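PDB 3R4R: putative fimbrium tip subunit Fim1F from Parabacteroides distasonis, which is a putative component of the tip of fimbriae, the filamentous cell-surface appendages that mediate cell adhesion and biofilm formation. Local coordinates for residues 46-51 and 110-115; 119-122 and 127-130; 203-206 and 212-215; 231-236 and 261-266. All blocks are in the same frame, centred on the assembly; numbering follows the deposited sequence.

From the N terminus, contact 1 comes first: strand 46-52 meets the loop after strand 96-104, closing a span of 58 residues. The same loop then folds on itself in contact 2, where 119-122 and 127-130 are separated by four residues, and Tyr127 returns to His48 of contact 1. Contact 3 closes a short loop between strands 191-202 and 218-219; its Ile203 meets Phe114 and its Thr204 meets Thr128. Contact 4 ties the chain at and after strand 228-232 to the turn before strand 266-273, and Lys263 and Glu233 reach Glu212 of contact 3. The four follow in series, with no nesting or crossing, and contact 3 touches each of the others.

Contact 1: 46-51 and 110-115; sequences NCHVAV and NNSPFD
His48 projects from strand 46-52 toward the type I beta turn 112-115, where its imidazole meets Phe114 through carbon and Ser112 and Asp115 near ND1. The apolar part is a CH-pi contact: Phe114 CB lies 3.8 Å from the centroid of the His48 ring and 18° off its normal, so the methylene sits over a face. The two rings themselves meet obliquely, their planes at 46° and their centroids 5.2 Å apart, with Phe114 CD2 approaching His48 CG. His48 has CG anti to its backbone N (chi1 173°), which carries the ring away from the strand toward the turn.

The polar part is organised mainly inside the loop. Within the turn, Ser112 OG accepts from Phe114 N at 3.1 Å, an ST turn. The same OG donates to Asp115 OD1 over 2.7 Å, arriving from above the carboxylate plane, while Ser112 N adds weak bonds to both carboxylate oxygens. Ser112 OG is thus held from two directions, and it stands 3.2 Å from His48 ND1. Both ring nitrogens of the histidine have hydrogen-bond partners beyond the turn: NE2 pairs with Tyr127 OH and ND1 with Asn63 OD1. Asn63 ND2 also bonds Asp115 OD1, linking imidazole and carboxylate through one amide.

In the fold, strand 46-52 runs antiparallel between strands 58-65 and 96-104. The turn lies against these strands, with Phe114 reaching Val103 of strand 96-104 and Asp115 touching Phe61 of strand 58-65.

Contact 2: 119-122 and 127-130; sequences TYDG and YTAK. With EDO (1,2-ethanediol), chain H.
Thr128 OG1 donates to Asp121 OD1 over 2.7 Å, the shortest polar bond between 119-122 and 127-130, and it uses the anti lone pair of the carboxylate oxygen. Both segments belong to the long loop between strands 96-104 and 131-132, which doubles back here so that Tyr120 lies beside Tyr127 and Asp121 beside Thr128. Residues 127-129 have helical backbone angles without forming a regular helix.

Backbone bonds hold the return. Thr128 N donates to Tyr120 O at 3.1 Å, with a C=O...N angle of 177°, so the amide stands almost straight ahead of the carbonyl. Tyr127 N makes a weak bond to Thr119 O at 3.4 Å.

The two branches of Thr128 divide their work: at chi1 50° OG1 turns to Asp121, while CG2 lies over one face of the Tyr120 ring, 4.0 Å above its plane and displaced toward the rim. The Tyr120 and Thr128 side chains cross at about a right angle. The Tyr127 ring is buried, packing on Phe114 and Leu117, and its hydroxyl, whose main partner is His48, also bonds Arg58 NH1. Phe52 meets Tyr120 edge-to-face and also meets the Tyr127 ring.

At the far end, Lys130 NZ makes a weak bond to a 1,2-ethanediol, probably from the crystallisation liquor. The Tyr127 ring receives Thr119 O at its edge, in the ring plane, with CD1 3.5 Å from that oxygen.

Contact 3: 203-206 and 212-215; sequences ITIF and ENGA
Ile205 and Glu212 lie side by side but head opposite ways, each passing the base of the other. Ile205 CG2 lies 3.6 Å from Glu212 CB, while the extended Glu212 chain carries its carboxylate past the base of the isoleucine, bringing Glu212 OE1 to 3.6 Å from Ile205 CB. The other branch of Ile205 crosses Asn213 obliquely: with chi1 at 48°, CG1 takes the position between backbone N and carbonyl carbon, and its CD1 ends 3.7 Å from Asn213 CB.

This loop, between strands 191-202 and 218-219, belongs to the Fim1F C-terminal region, of the transthyretin clan. Asn213 turns its amide away from the apolar touch. Its OD1 accepts from Ala215 N at 3.2 Å, an Asx turn in which the donor sits 68° out of the carbonyl plane. That oxygen also accepts from Lys202 N, and ND2 bonds Ser200 O, so the amide pins the loop to the end of strand 191-202.

Between the two segments themselves the touch is mainly through carbon. Glu212 OE1 is held by a salt bridge to Lys263 NZ and a bond from Asn207 N, just beyond 203-206, which probably stabilises the negative charge beside the aliphatic Ile205.

Contact 4: 231-236 and 261-266; sequences TYEISD and FIKGNY
The carboxylate of Glu233 is met at OE2 by two donors from one residue, both approaching from the same face of its plane. Lys263 NZ arrives on the syn side, 30° out of the plane and 2.7 Å away, forming a salt bridge; Lys263 N comes in on the anti side, 29° out, at 3.2 Å. Ile262 CG2 also touches OE2, at 3.2 Å. The remaining oxygen, OE1, accepts from the backbone amides of Glu212 and Asn213, so both ends of the group are gripped and its rotation is fixed.

The Lys263 chain is extended as far as CE and bends at its last torsion (chi4 -60°), which turns NZ onto the carboxylate; CG and CD pass that group at a slant, CG 3.2 Å from Glu233 OE2. NZ has further partners in Glu212 OE1 and Asn207 O, so one buried ammonium lies between two acids, which probably favours its charged form.

The backbone that presents Lys263 is a type II beta turn, Ile262 to Asn265, leading into strand 266-273 of the transthyretin-like C-terminal domain. Gly264 occupies its positive-phi position. Asn265 ND2 bonds Ile262 O at 3.1 Å, from above the carbonyl plane, while that oxygen lies in the amide plane of Asn265.

Away from the carboxylate, a water joins the two backbones, accepting from Ile234 N at 2.8 Å; its other leg, to Phe261 O at 2.5 Å, is short and so less certain. Thr231 OG1 donates to Tyr232 O over 2.9 Å.

Contact 1: 46-51 and 110-115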
loop_
_atom_site.group_PDB
_atom_site.type_symbol
_atom_site.label_atom_id
_atom_site.label_comp_id
_atom_site.label_asym_id
_atom_site.label_seq_id
_atom_site.Cartn_x
_atom_site.Cartn_y
_atom_site.Cartn_z
ATOM N N ASN A 46 7.199 9.507 6.291
ATOM C CA ASN A 46 8.595 9.218 5.954
ATOM C C ASN A 46 8.675 8.393 4.669
ATOM O O ASN A 46 7.701 7.745 4.309
ATOM C CB ASN A 46 9.281 8.468 7.116
ATOM C CG ASN A 46 8.707 7.101 7.430
ATOM O OD1 ASN A 46 8.837 6.145 6.660
ATOM N ND2 ASN A 46 8.153 6.948 8.613
ATOM N N CYS A 47 9.806 8.401 3.990
ATOM C CA CYS A 47 9.995 7.596 2.786
ATOM C C CYS A 47 11.476 7.336 2.556
ATOM O O CYS A 47 12.344 8.022 3.089
ATOM C CB CYS A 47 9.358 8.236 1.545
ATOM S SG CYS A 47 10.091 9.817 1.032
ATOM N N HIS A 48 11.727 6.317 1.734
ATOM C CA HIS A 48 12.996 5.869 1.227
ATOM C C HIS A 48 12.965 6.050 -0.277
ATOM O O HIS A 48 12.053 5.552 -0.931
ATOM C CB HIS A 48 13.304 4.410 1.654
ATOM C CG HIS A 48 14.530 3.834 1.008
ATOM N ND1 HIS A 48 15.791 4.058 1.518
ATOM C CD2 HIS A 48 14.636 3.043 -0.082
ATOM C CE1 HIS A 48 16.620 3.409 0.713
ATOM N NE2 HIS A 48 15.972 2.800 -0.264
ATOM N N VAL A 49 13.921 6.805 -0.820
ATOM C CA VAL A 49 14.001 7.030 -2.262
ATOM C C VAL A 49 15.315 6.428 -2.735
ATOM O O VAL A 49 16.364 6.668 -2.141
ATOM C CB VAL A 49 13.847 8.540 -2.629
ATOM C CG1 VAL A 49 14.110 8.798 -4.107
ATOM C CG2 VAL A 49 12.468 9.060 -2.229
ATOM N N ALA A 50 15.230 5.591 -3.753
ATOM C CA ALA A 50 16.376 4.917 -4.332
ATOM C C ALA A 50 16.466 5.241 -5.812
ATOM O O ALA A 50 15.438 5.263 -6.484
ATOM C CB ALA A 50 16.266 3.407 -4.100
ATOM N N VAL A 51 17.683 5.519 -6.316
ATOM C CA VAL A 51 17.955 5.821 -7.731
ATOM C C VAL A 51 18.908 4.737 -8.266
ATOM O O VAL A 51 19.942 4.462 -7.649
ATOM C CB VAL A 51 18.510 7.265 -7.962
ATOM C CG1 VAL A 51 18.846 7.510 -9.427
ATOM C CG2 VAL A 51 17.526 8.324 -7.463
ATOM N N ASN A 110 15.882 6.696 12.350
ATOM C CA ASN A 110 16.978 7.439 11.707
ATOM C C ASN A 110 17.439 6.859 10.354
ATOM O O ASN A 110 18.295 7.442 9.677
ATOM C CB ASN A 110 18.221 7.426 12.647
ATOM C CG ASN A 110 17.960 7.698 14.107
ATOM O OD1 ASN A 110 18.317 6.877 14.965
ATOM N ND2 ASN A 110 17.260 8.799 14.418
ATOM N N ASN A 111 16.946 5.689 9.994
ATOM C CA ASN A 111 17.372 5.004 8.775
ATOM C C ASN A 111 16.229 4.162 8.230
ATOM O O ASN A 111 15.152 4.183 8.811
ATOM C CB ASN A 111 18.635 4.118 9.059
ATOM C CG ASN A 111 18.480 2.901 9.978
ATOM O OD1 ASN A 111 17.489 2.708 10.683
ATOM N ND2 ASN A 111 19.490 2.045 10.000
ATOM N N SER A 112 16.451 3.397 7.137
ATOM C CA SER A 112 15.396 2.520 6.629
ATOM C C SER A 112 15.875 1.066 6.605
ATOM O O SER A 112 17.084 0.815 6.537
ATOM C CB SER A 112 14.935 2.939 5.237
ATOM O OG SER A 112 15.746 2.389 4.210
ATOM N N PRO A 113 14.944 0.080 6.576
ATOM C CA PRO A 113 15.382 -1.326 6.434
ATOM C C PRO A 113 15.952 -1.666 5.016
ATOM O O PRO A 113 16.374 -2.795 4.799
ATOM C CB PRO A 113 14.080 -2.114 6.691
ATOM C CG PRO A 113 12.997 -1.197 6.413
ATOM C CD PRO A 113 13.476 0.181 6.689
ATOM N N PHE A 114 16.006 -0.692 4.075
ATOM C CA PHE A 114 16.436 -0.899 2.680
ATOM C C PHE A 114 17.825 -0.328 2.391
ATOM O O PHE A 114 18.319 -0.442 1.253
ATOM C CB PHE A 114 15.418 -0.218 1.744
ATOM C CG PHE A 114 13.981 -0.338 2.211
ATOM C CD1 PHE A 114 13.293 -1.535 2.096
ATOM C CD2 PHE A 114 13.316 0.750 2.753
ATOM C CE1 PHE A 114 11.994 -1.663 2.583
ATOM C CE2 PHE A 114 12.007 0.624 3.231
ATOM C CZ PHE A 114 11.360 -0.587 3.139
ATOM N N ASP A 115 18.457 0.287 3.413
ATOM C CA ASP A 115 19.744 0.966 3.298
ATOM C C ASP A 115 20.898 0.060 2.832
ATOM O O ASP A 115 21.814 0.574 2.182
ATOM C CB ASP A 115 20.151 1.575 4.643
ATOM C CG ASP A 115 19.316 2.749 5.071
ATOM O OD1 ASP A 115 18.381 3.108 4.340
ATOM O OD2 ASP A 115 19.630 3.345 6.105
#

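Contact 2: 119-122 and 127-130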
loop_
_atom_site.group_PDB
_atom_site.type_symbol
_atom_site.label_atom_id
_atom_site.label_comp_id
_atom_site.label_asym_id
_atom_site.label_seq_id
_atom_site.Cartn_x
_atom_site.Cartn_y
_atom_site.Cartn_z
ATOM N N THR A 119 21.309 -3.475 -4.978
ATOM C CA THR A 119 20.764 -3.697 -6.329
ATOM C C THR A 119 19.247 -3.787 -6.278
ATOM O O THR A 119 18.706 -4.209 -5.265
ATOM C CB THR A 119 21.340 -4.970 -7.006
ATOM O OG1 THR A 119 20.957 -6.155 -6.287
ATOM C CG2 THR A 119 22.849 -4.902 -7.227
ATOM N N TYR A 120 18.569 -3.448 -7.388
ATOM C CA TYR A 120 17.118 -3.567 -7.499
ATOM C C TYR A 120 16.704 -5.055 -7.573
ATOM O O TYR A 120 15.944 -5.507 -6.729
ATOM C CB TYR A 120 16.572 -2.786 -8.709
ATOM C CG TYR A 120 15.063 -2.851 -8.815
ATOM C CD1 TYR A 120 14.250 -2.111 -7.960
ATOM C CD2 TYR A 120 14.448 -3.620 -9.792
ATOM C CE1 TYR A 120 12.860 -2.178 -8.048
ATOM C CE2 TYR A 120 13.059 -3.682 -9.897
ATOM C CZ TYR A 120 12.270 -2.949 -9.032
ATOM O OH TYR A 120 10.900 -2.998 -9.143
ATOM N N ASP A 121 17.198 -5.798 -8.566
ATOM C CA ASP A 121 16.933 -7.225 -8.717
ATOM C C ASP A 121 18.254 -7.952 -8.625
ATOM O O ASP A 121 19.166 -7.661 -9.397
ATOM C CB ASP A 121 16.186 -7.543 -10.030
ATOM C CG ASP A 121 15.632 -8.965 -10.125
ATOM O OD1 ASP A 121 15.120 -9.482 -9.097
ATOM O OD2 ASP A 121 15.602 -9.513 -11.245
ATOM N N GLY A 122 18.373 -8.825 -7.638
ATOM C CA GLY A 122 19.582 -9.587 -7.364
ATOM C C GLY A 122 19.312 -10.804 -6.506
ATOM O O GLY A 122 18.202 -10.956 -5.974
ATOM N N TYR A 127 16.099 -5.339 -3.487
ATOM C CA TYR A 127 14.777 -4.810 -3.201
ATOM C C TYR A 127 13.708 -5.793 -3.602
ATOM O O TYR A 127 12.683 -5.848 -2.934
ATOM C CB TYR A 127 14.545 -3.477 -3.922
ATOM C CG TYR A 127 15.253 -2.302 -3.290
ATOM C CD1 TYR A 127 16.564 -1.985 -3.637
ATOM C CD2 TYR A 127 14.590 -1.459 -2.406
ATOM C CE1 TYR A 127 17.200 -0.865 -3.106
ATOM C CE2 TYR A 127 15.209 -0.324 -1.888
ATOM C CZ TYR A 127 16.515 -0.035 -2.237
ATOM O OH TYR A 127 17.161 1.037 -1.679
ATOM N N THR A 128 13.930 -6.576 -4.695
ATOM C CA THR A 128 12.947 -7.569 -5.154
ATOM C C THR A 128 12.853 -8.746 -4.158
ATOM O O THR A 128 11.782 -9.343 -4.034
ATOM C CB THR A 128 13.264 -8.073 -6.557
ATOM O OG1 THR A 128 14.635 -8.476 -6.599
ATOM C CG2 THR A 128 12.983 -7.020 -7.630
ATOM N N ALA A 129 13.952 -9.063 -3.455
ATOM C CA ALA A 129 13.981 -10.139 -2.464
ATOM C C ALA A 129 13.462 -9.660 -1.089
ATOM O O ALA A 129 13.033 -10.496 -0.278
ATOM C CB ALA A 129 15.397 -10.681 -2.322
ATOM N N LYS A 130 13.490 -8.327 -0.834
ATOM C CA LYS A 130 13.110 -7.717 0.444
ATOM C C LYS A 130 11.628 -7.956 0.787
ATOM O O LYS A 130 10.726 -7.781 -0.045
ATOM C CB LYS A 130 13.388 -6.190 0.454
ATOM C CG LYS A 130 13.141 -5.478 1.803
ATOM C CD LYS A 130 14.050 -5.988 2.939
ATOM C CE LYS A 130 13.750 -5.358 4.274
ATOM N NZ LYS A 130 14.703 -5.848 5.294
HETATM C C1 EDO H . 11.825 -4.700 8.204
HETATM O O1 EDO H . 12.411 -5.927 7.722
HETATM C C2 EDO H . 10.343 -4.843 8.542
HETATM O O2 EDO H . 10.108 -5.746 9.642
#

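Contact 3: 203-206 and 212-215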
loop_
_atom_site.group_PDB
_atom_site.type_symbol
_atom_site.label_atom_id
_atom_site.label_comp_id
_atom_site.label_asym_id
_atom_site.label_seq_id
_atom_site.Cartn_x
_atom_site.Cartn_y
_atom_site.Cartn_z
ATOM N N ILE A 203 7.978 -5.493 -1.673
ATOM C CA ILE A 203 7.904 -4.038 -1.897
ATOM C C ILE A 203 8.172 -3.631 -3.364
ATOM O O ILE A 203 8.440 -2.449 -3.619
ATOM C CB ILE A 203 8.946 -3.307 -0.977
ATOM C CG1 ILE A 203 10.399 -3.852 -1.219
ATOM C CG2 ILE A 203 8.528 -3.390 0.508
ATOM C CD1 ILE A 203 11.523 -3.032 -0.649
ATOM N N THR A 204 8.124 -4.571 -4.308
ATOM C CA THR A 204 8.431 -4.280 -5.714
ATOM C C THR A 204 7.259 -4.661 -6.632
ATOM O O THR A 204 7.443 -4.811 -7.853
ATOM C CB THR A 204 9.704 -5.043 -6.127
ATOM O OG1 THR A 204 9.550 -6.461 -5.933
ATOM C CG2 THR A 204 10.968 -4.491 -5.511
ATOM N N ILE A 205 6.059 -4.831 -6.033
ATOM C CA ILE A 205 4.829 -5.283 -6.678
ATOM C C ILE A 205 3.899 -4.073 -6.822
ATOM O O ILE A 205 3.579 -3.410 -5.840
ATOM C CB ILE A 205 4.213 -6.466 -5.874
ATOM C CG1 ILE A 205 4.161 -6.145 -4.357
ATOM C CG2 ILE A 205 5.092 -7.726 -6.124
ATOM C CD1 ILE A 205 3.458 -7.090 -3.516
ATOM N N PHE A 206 3.513 -3.760 -8.072
ATOM C CA PHE A 206 2.759 -2.539 -8.346
ATOM C C PHE A 206 1.403 -2.745 -9.089
ATOM O O PHE A 206 0.796 -1.741 -9.479
ATOM C CB PHE A 206 3.637 -1.630 -9.235
ATOM C CG PHE A 206 5.004 -1.329 -8.667
ATOM C CD1 PHE A 206 5.177 -0.329 -7.720
ATOM C CD2 PHE A 206 6.133 -2.014 -9.119
ATOM C CE1 PHE A 206 6.443 -0.050 -7.200
ATOM C CE2 PHE A 206 7.399 -1.716 -8.609
ATOM C CZ PHE A 206 7.540 -0.749 -7.646
ATOM N N GLU A 212 -0.038 -10.237 -6.105
ATOM C CA GLU A 212 1.374 -10.577 -6.405
ATOM C C GLU A 212 2.188 -10.915 -5.137
ATOM O O GLU A 212 3.242 -11.541 -5.258
ATOM C CB GLU A 212 2.070 -9.403 -7.122
ATOM C CG GLU A 212 1.521 -8.983 -8.468
ATOM C CD GLU A 212 1.932 -7.575 -8.863
ATOM O OE1 GLU A 212 1.434 -6.621 -8.224
ATOM O OE2 GLU A 212 2.695 -7.412 -9.843
ATOM N N ASN A 213 1.729 -10.476 -3.928
ATOM C CA ASN A 213 2.493 -10.716 -2.696
ATOM C C ASN A 213 2.487 -12.238 -2.225
ATOM O O ASN A 213 1.468 -12.797 -1.777
ATOM C CB ASN A 213 1.970 -9.852 -1.566
ATOM C CG ASN A 213 2.826 -9.876 -0.339
ATOM O OD1 ASN A 213 4.032 -10.063 -0.420
ATOM N ND2 ASN A 213 2.237 -9.625 0.825
ATOM N N GLY A 214 3.689 -12.821 -2.263
ATOM C CA GLY A 214 3.991 -14.181 -1.826
ATOM C C GLY A 214 4.366 -14.285 -0.354
ATOM O O GLY A 214 4.314 -15.380 0.219
ATOM N N ALA A 215 4.728 -13.129 0.285
ATOM C CA ALA A 215 5.082 -13.047 1.704
ATOM C C ALA A 215 3.834 -13.117 2.594
ATOM O O ALA A 215 2.779 -12.571 2.233
ATOM C CB ALA A 215 5.837 -11.768 1.969
#

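Contact 4: 231-236 and 261-266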
loop_
_atom_site.group_PDB
_atom_site.type_symbol
_atom_site.label_atom_id
_atom_site.label_comp_id
_atom_site.label_asym_id
_atom_site.label_seq_id
_atom_site.Cartn_x
_atom_site.Cartn_y
_atom_site.Cartn_z
ATOM N N THR A 231 -4.881 -5.145 5.505
ATOM C CA THR A 231 -4.057 -6.336 5.311
ATOM C C THR A 231 -3.206 -6.196 4.042
ATOM O O THR A 231 -3.618 -5.536 3.076
ATOM C CB THR A 231 -4.922 -7.619 5.243
ATOM O OG1 THR A 231 -4.075 -8.744 5.028
ATOM C CG2 THR A 231 -5.974 -7.579 4.132
ATOM N N TYR A 232 -2.035 -6.867 4.027
ATOM C CA TYR A 232 -1.272 -6.963 2.813
ATOM C C TYR A 232 -1.878 -8.105 2.002
ATOM O O TYR A 232 -2.508 -8.978 2.606
ATOM C CB TYR A 232 0.231 -7.152 3.090
ATOM C CG TYR A 232 0.958 -6.023 3.783
ATOM C CD1 TYR A 232 0.954 -4.735 3.245
ATOM C CD2 TYR A 232 1.846 -6.281 4.822
ATOM C CE1 TYR A 232 1.667 -3.697 3.845
ATOM C CE2 TYR A 232 2.623 -5.265 5.385
ATOM C CZ TYR A 232 2.517 -3.970 4.903
ATOM O OH TYR A 232 3.246 -2.958 5.469
ATOM N N GLU A 233 -1.773 -8.081 0.650
ATOM C CA GLU A 233 -2.206 -9.170 -0.258
ATOM C C GLU A 233 -1.818 -10.566 0.211
ATOM O O GLU A 233 -0.770 -10.733 0.849
ATOM C CB GLU A 233 -1.570 -9.015 -1.650
ATOM C CG GLU A 233 -2.038 -7.857 -2.476
ATOM C CD GLU A 233 -1.432 -7.823 -3.858
ATOM O OE1 GLU A 233 -0.271 -8.260 -4.070
ATOM O OE2 GLU A 233 -2.130 -7.280 -4.736
ATOM N N ILE A 234 -2.607 -11.573 -0.184
ATOM C CA ILE A 234 -2.371 -12.970 0.135
ATOM C C ILE A 234 -2.549 -13.762 -1.156
ATOM O O ILE A 234 -3.687 -13.895 -1.609
ATOM C CB ILE A 234 -3.316 -13.408 1.266
ATOM C CG1 ILE A 234 -3.164 -12.480 2.508
ATOM C CG2 ILE A 234 -3.078 -14.880 1.593
ATOM C CD1 ILE A 234 -4.206 -12.558 3.605
ATOM N N SER A 235 -1.419 -14.273 -1.745
ATOM C CA SER A 235 -1.397 -15.024 -3.007
ATOM C C SER A 235 -1.984 -16.437 -2.869
ATOM O O SER A 235 -2.655 -16.897 -3.803
ATOM C CB SER A 235 0.026 -15.143 -3.547
ATOM O OG SER A 235 0.874 -15.852 -2.659
ATOM N N ASP A 236 -1.703 -17.142 -1.738
ATOM C CA ASP A 236 -2.198 -18.516 -1.548
ATOM C C ASP A 236 -3.718 -18.554 -1.753
ATOM O O ASP A 236 -4.468 -17.794 -1.122
ATOM C CB ASP A 236 -1.814 -19.073 -0.164
ATOM C CG ASP A 236 -2.139 -20.542 0.089
ATOM O OD1 ASP A 236 -2.576 -21.232 -0.855
ATOM O OD2 ASP A 236 -1.918 -21.011 1.220
ATOM N N PHE A 261 -8.662 -9.698 -1.945
ATOM C CA PHE A 261 -8.292 -8.385 -1.427
ATOM C C PHE A 261 -6.924 -7.986 -1.980
ATOM O O PHE A 261 -5.888 -8.425 -1.477
ATOM C CB PHE A 261 -8.304 -8.404 0.106
ATOM C CG PHE A 261 -9.578 -8.982 0.666
ATOM C CD1 PHE A 261 -10.726 -8.200 0.782
ATOM C CD2 PHE A 261 -9.636 -10.305 1.079
ATOM C CE1 PHE A 261 -11.902 -8.730 1.297
ATOM C CE2 PHE A 261 -10.823 -10.847 1.538
ATOM C CZ PHE A 261 -11.945 -10.049 1.679
ATOM N N ILE A 262 -6.936 -7.189 -3.058
ATOM C CA ILE A 262 -5.740 -6.763 -3.772
ATOM C C ILE A 262 -5.297 -5.407 -3.233
ATOM O O ILE A 262 -6.125 -4.574 -2.907
ATOM C CB ILE A 262 -6.026 -6.720 -5.312
ATOM C CG1 ILE A 262 -6.537 -8.082 -5.849
ATOM C CG2 ILE A 262 -4.809 -6.248 -6.129
ATOM C CD1 ILE A 262 -7.425 -7.978 -7.119
ATOM N N LYS A 263 -3.982 -5.208 -3.115
ATOM C CA LYS A 263 -3.358 -3.957 -2.700
ATOM C C LYS A 263 -3.861 -2.776 -3.540
ATOM O O LYS A 263 -3.982 -2.886 -4.772
ATOM C CB LYS A 263 -1.831 -4.063 -2.826
ATOM C CG LYS A 263 -1.343 -4.222 -4.268
ATOM C CD LYS A 263 0.131 -4.576 -4.329
ATOM C CE LYS A 263 0.554 -4.994 -5.710
ATOM N NZ LYS A 263 -0.181 -6.203 -6.233
ATOM N N GLY A 264 -4.102 -1.659 -2.874
ATOM C CA GLY A 264 -4.537 -0.443 -3.536
ATOM C C GLY A 264 -6.005 -0.420 -3.848
ATOM O O GLY A 264 -6.425 0.369 -4.690
ATOM N N ASN A 265 -6.789 -1.284 -3.176
ATOM C CA ASN A 265 -8.235 -1.348 -3.363
ATOM C C ASN A 265 -8.984 -1.180 -2.025
ATOM O O ASN A 265 -8.422 -1.457 -0.967
ATOM C CB ASN A 265 -8.644 -2.665 -4.030
ATOM C CG ASN A 265 -8.211 -2.815 -5.469
ATOM O OD1 ASN A 265 -8.859 -2.323 -6.392
ATOM N ND2 ASN A 265 -7.144 -3.543 -5.687
ATOM N N TYR A 266 -10.235 -0.701 -2.087
ATOM C CA TYR A 266 -11.125 -0.488 -0.936
ATOM C C TYR A 266 -12.348 -1.377 -1.128
ATOM O O TYR A 266 -12.978 -1.366 -2.178
ATOM C CB TYR A 266 -11.471 1.014 -0.766
ATOM C CG TYR A 266 -12.609 1.417 0.167
ATOM C CD1 TYR A 266 -12.847 0.727 1.356
ATOM C CD2 TYR A 266 -13.336 2.584 -0.058
ATOM C CE1 TYR A 266 -13.865 1.118 2.228
ATOM C CE2 TYR A 266 -14.338 2.998 0.816
ATOM C CZ TYR A 266 -14.607 2.263 1.958
ATOM O OH TYR A 266 -15.620 2.704 2.791
HETATM O O HOH W 1 -5.160 -10.756 -1.011
#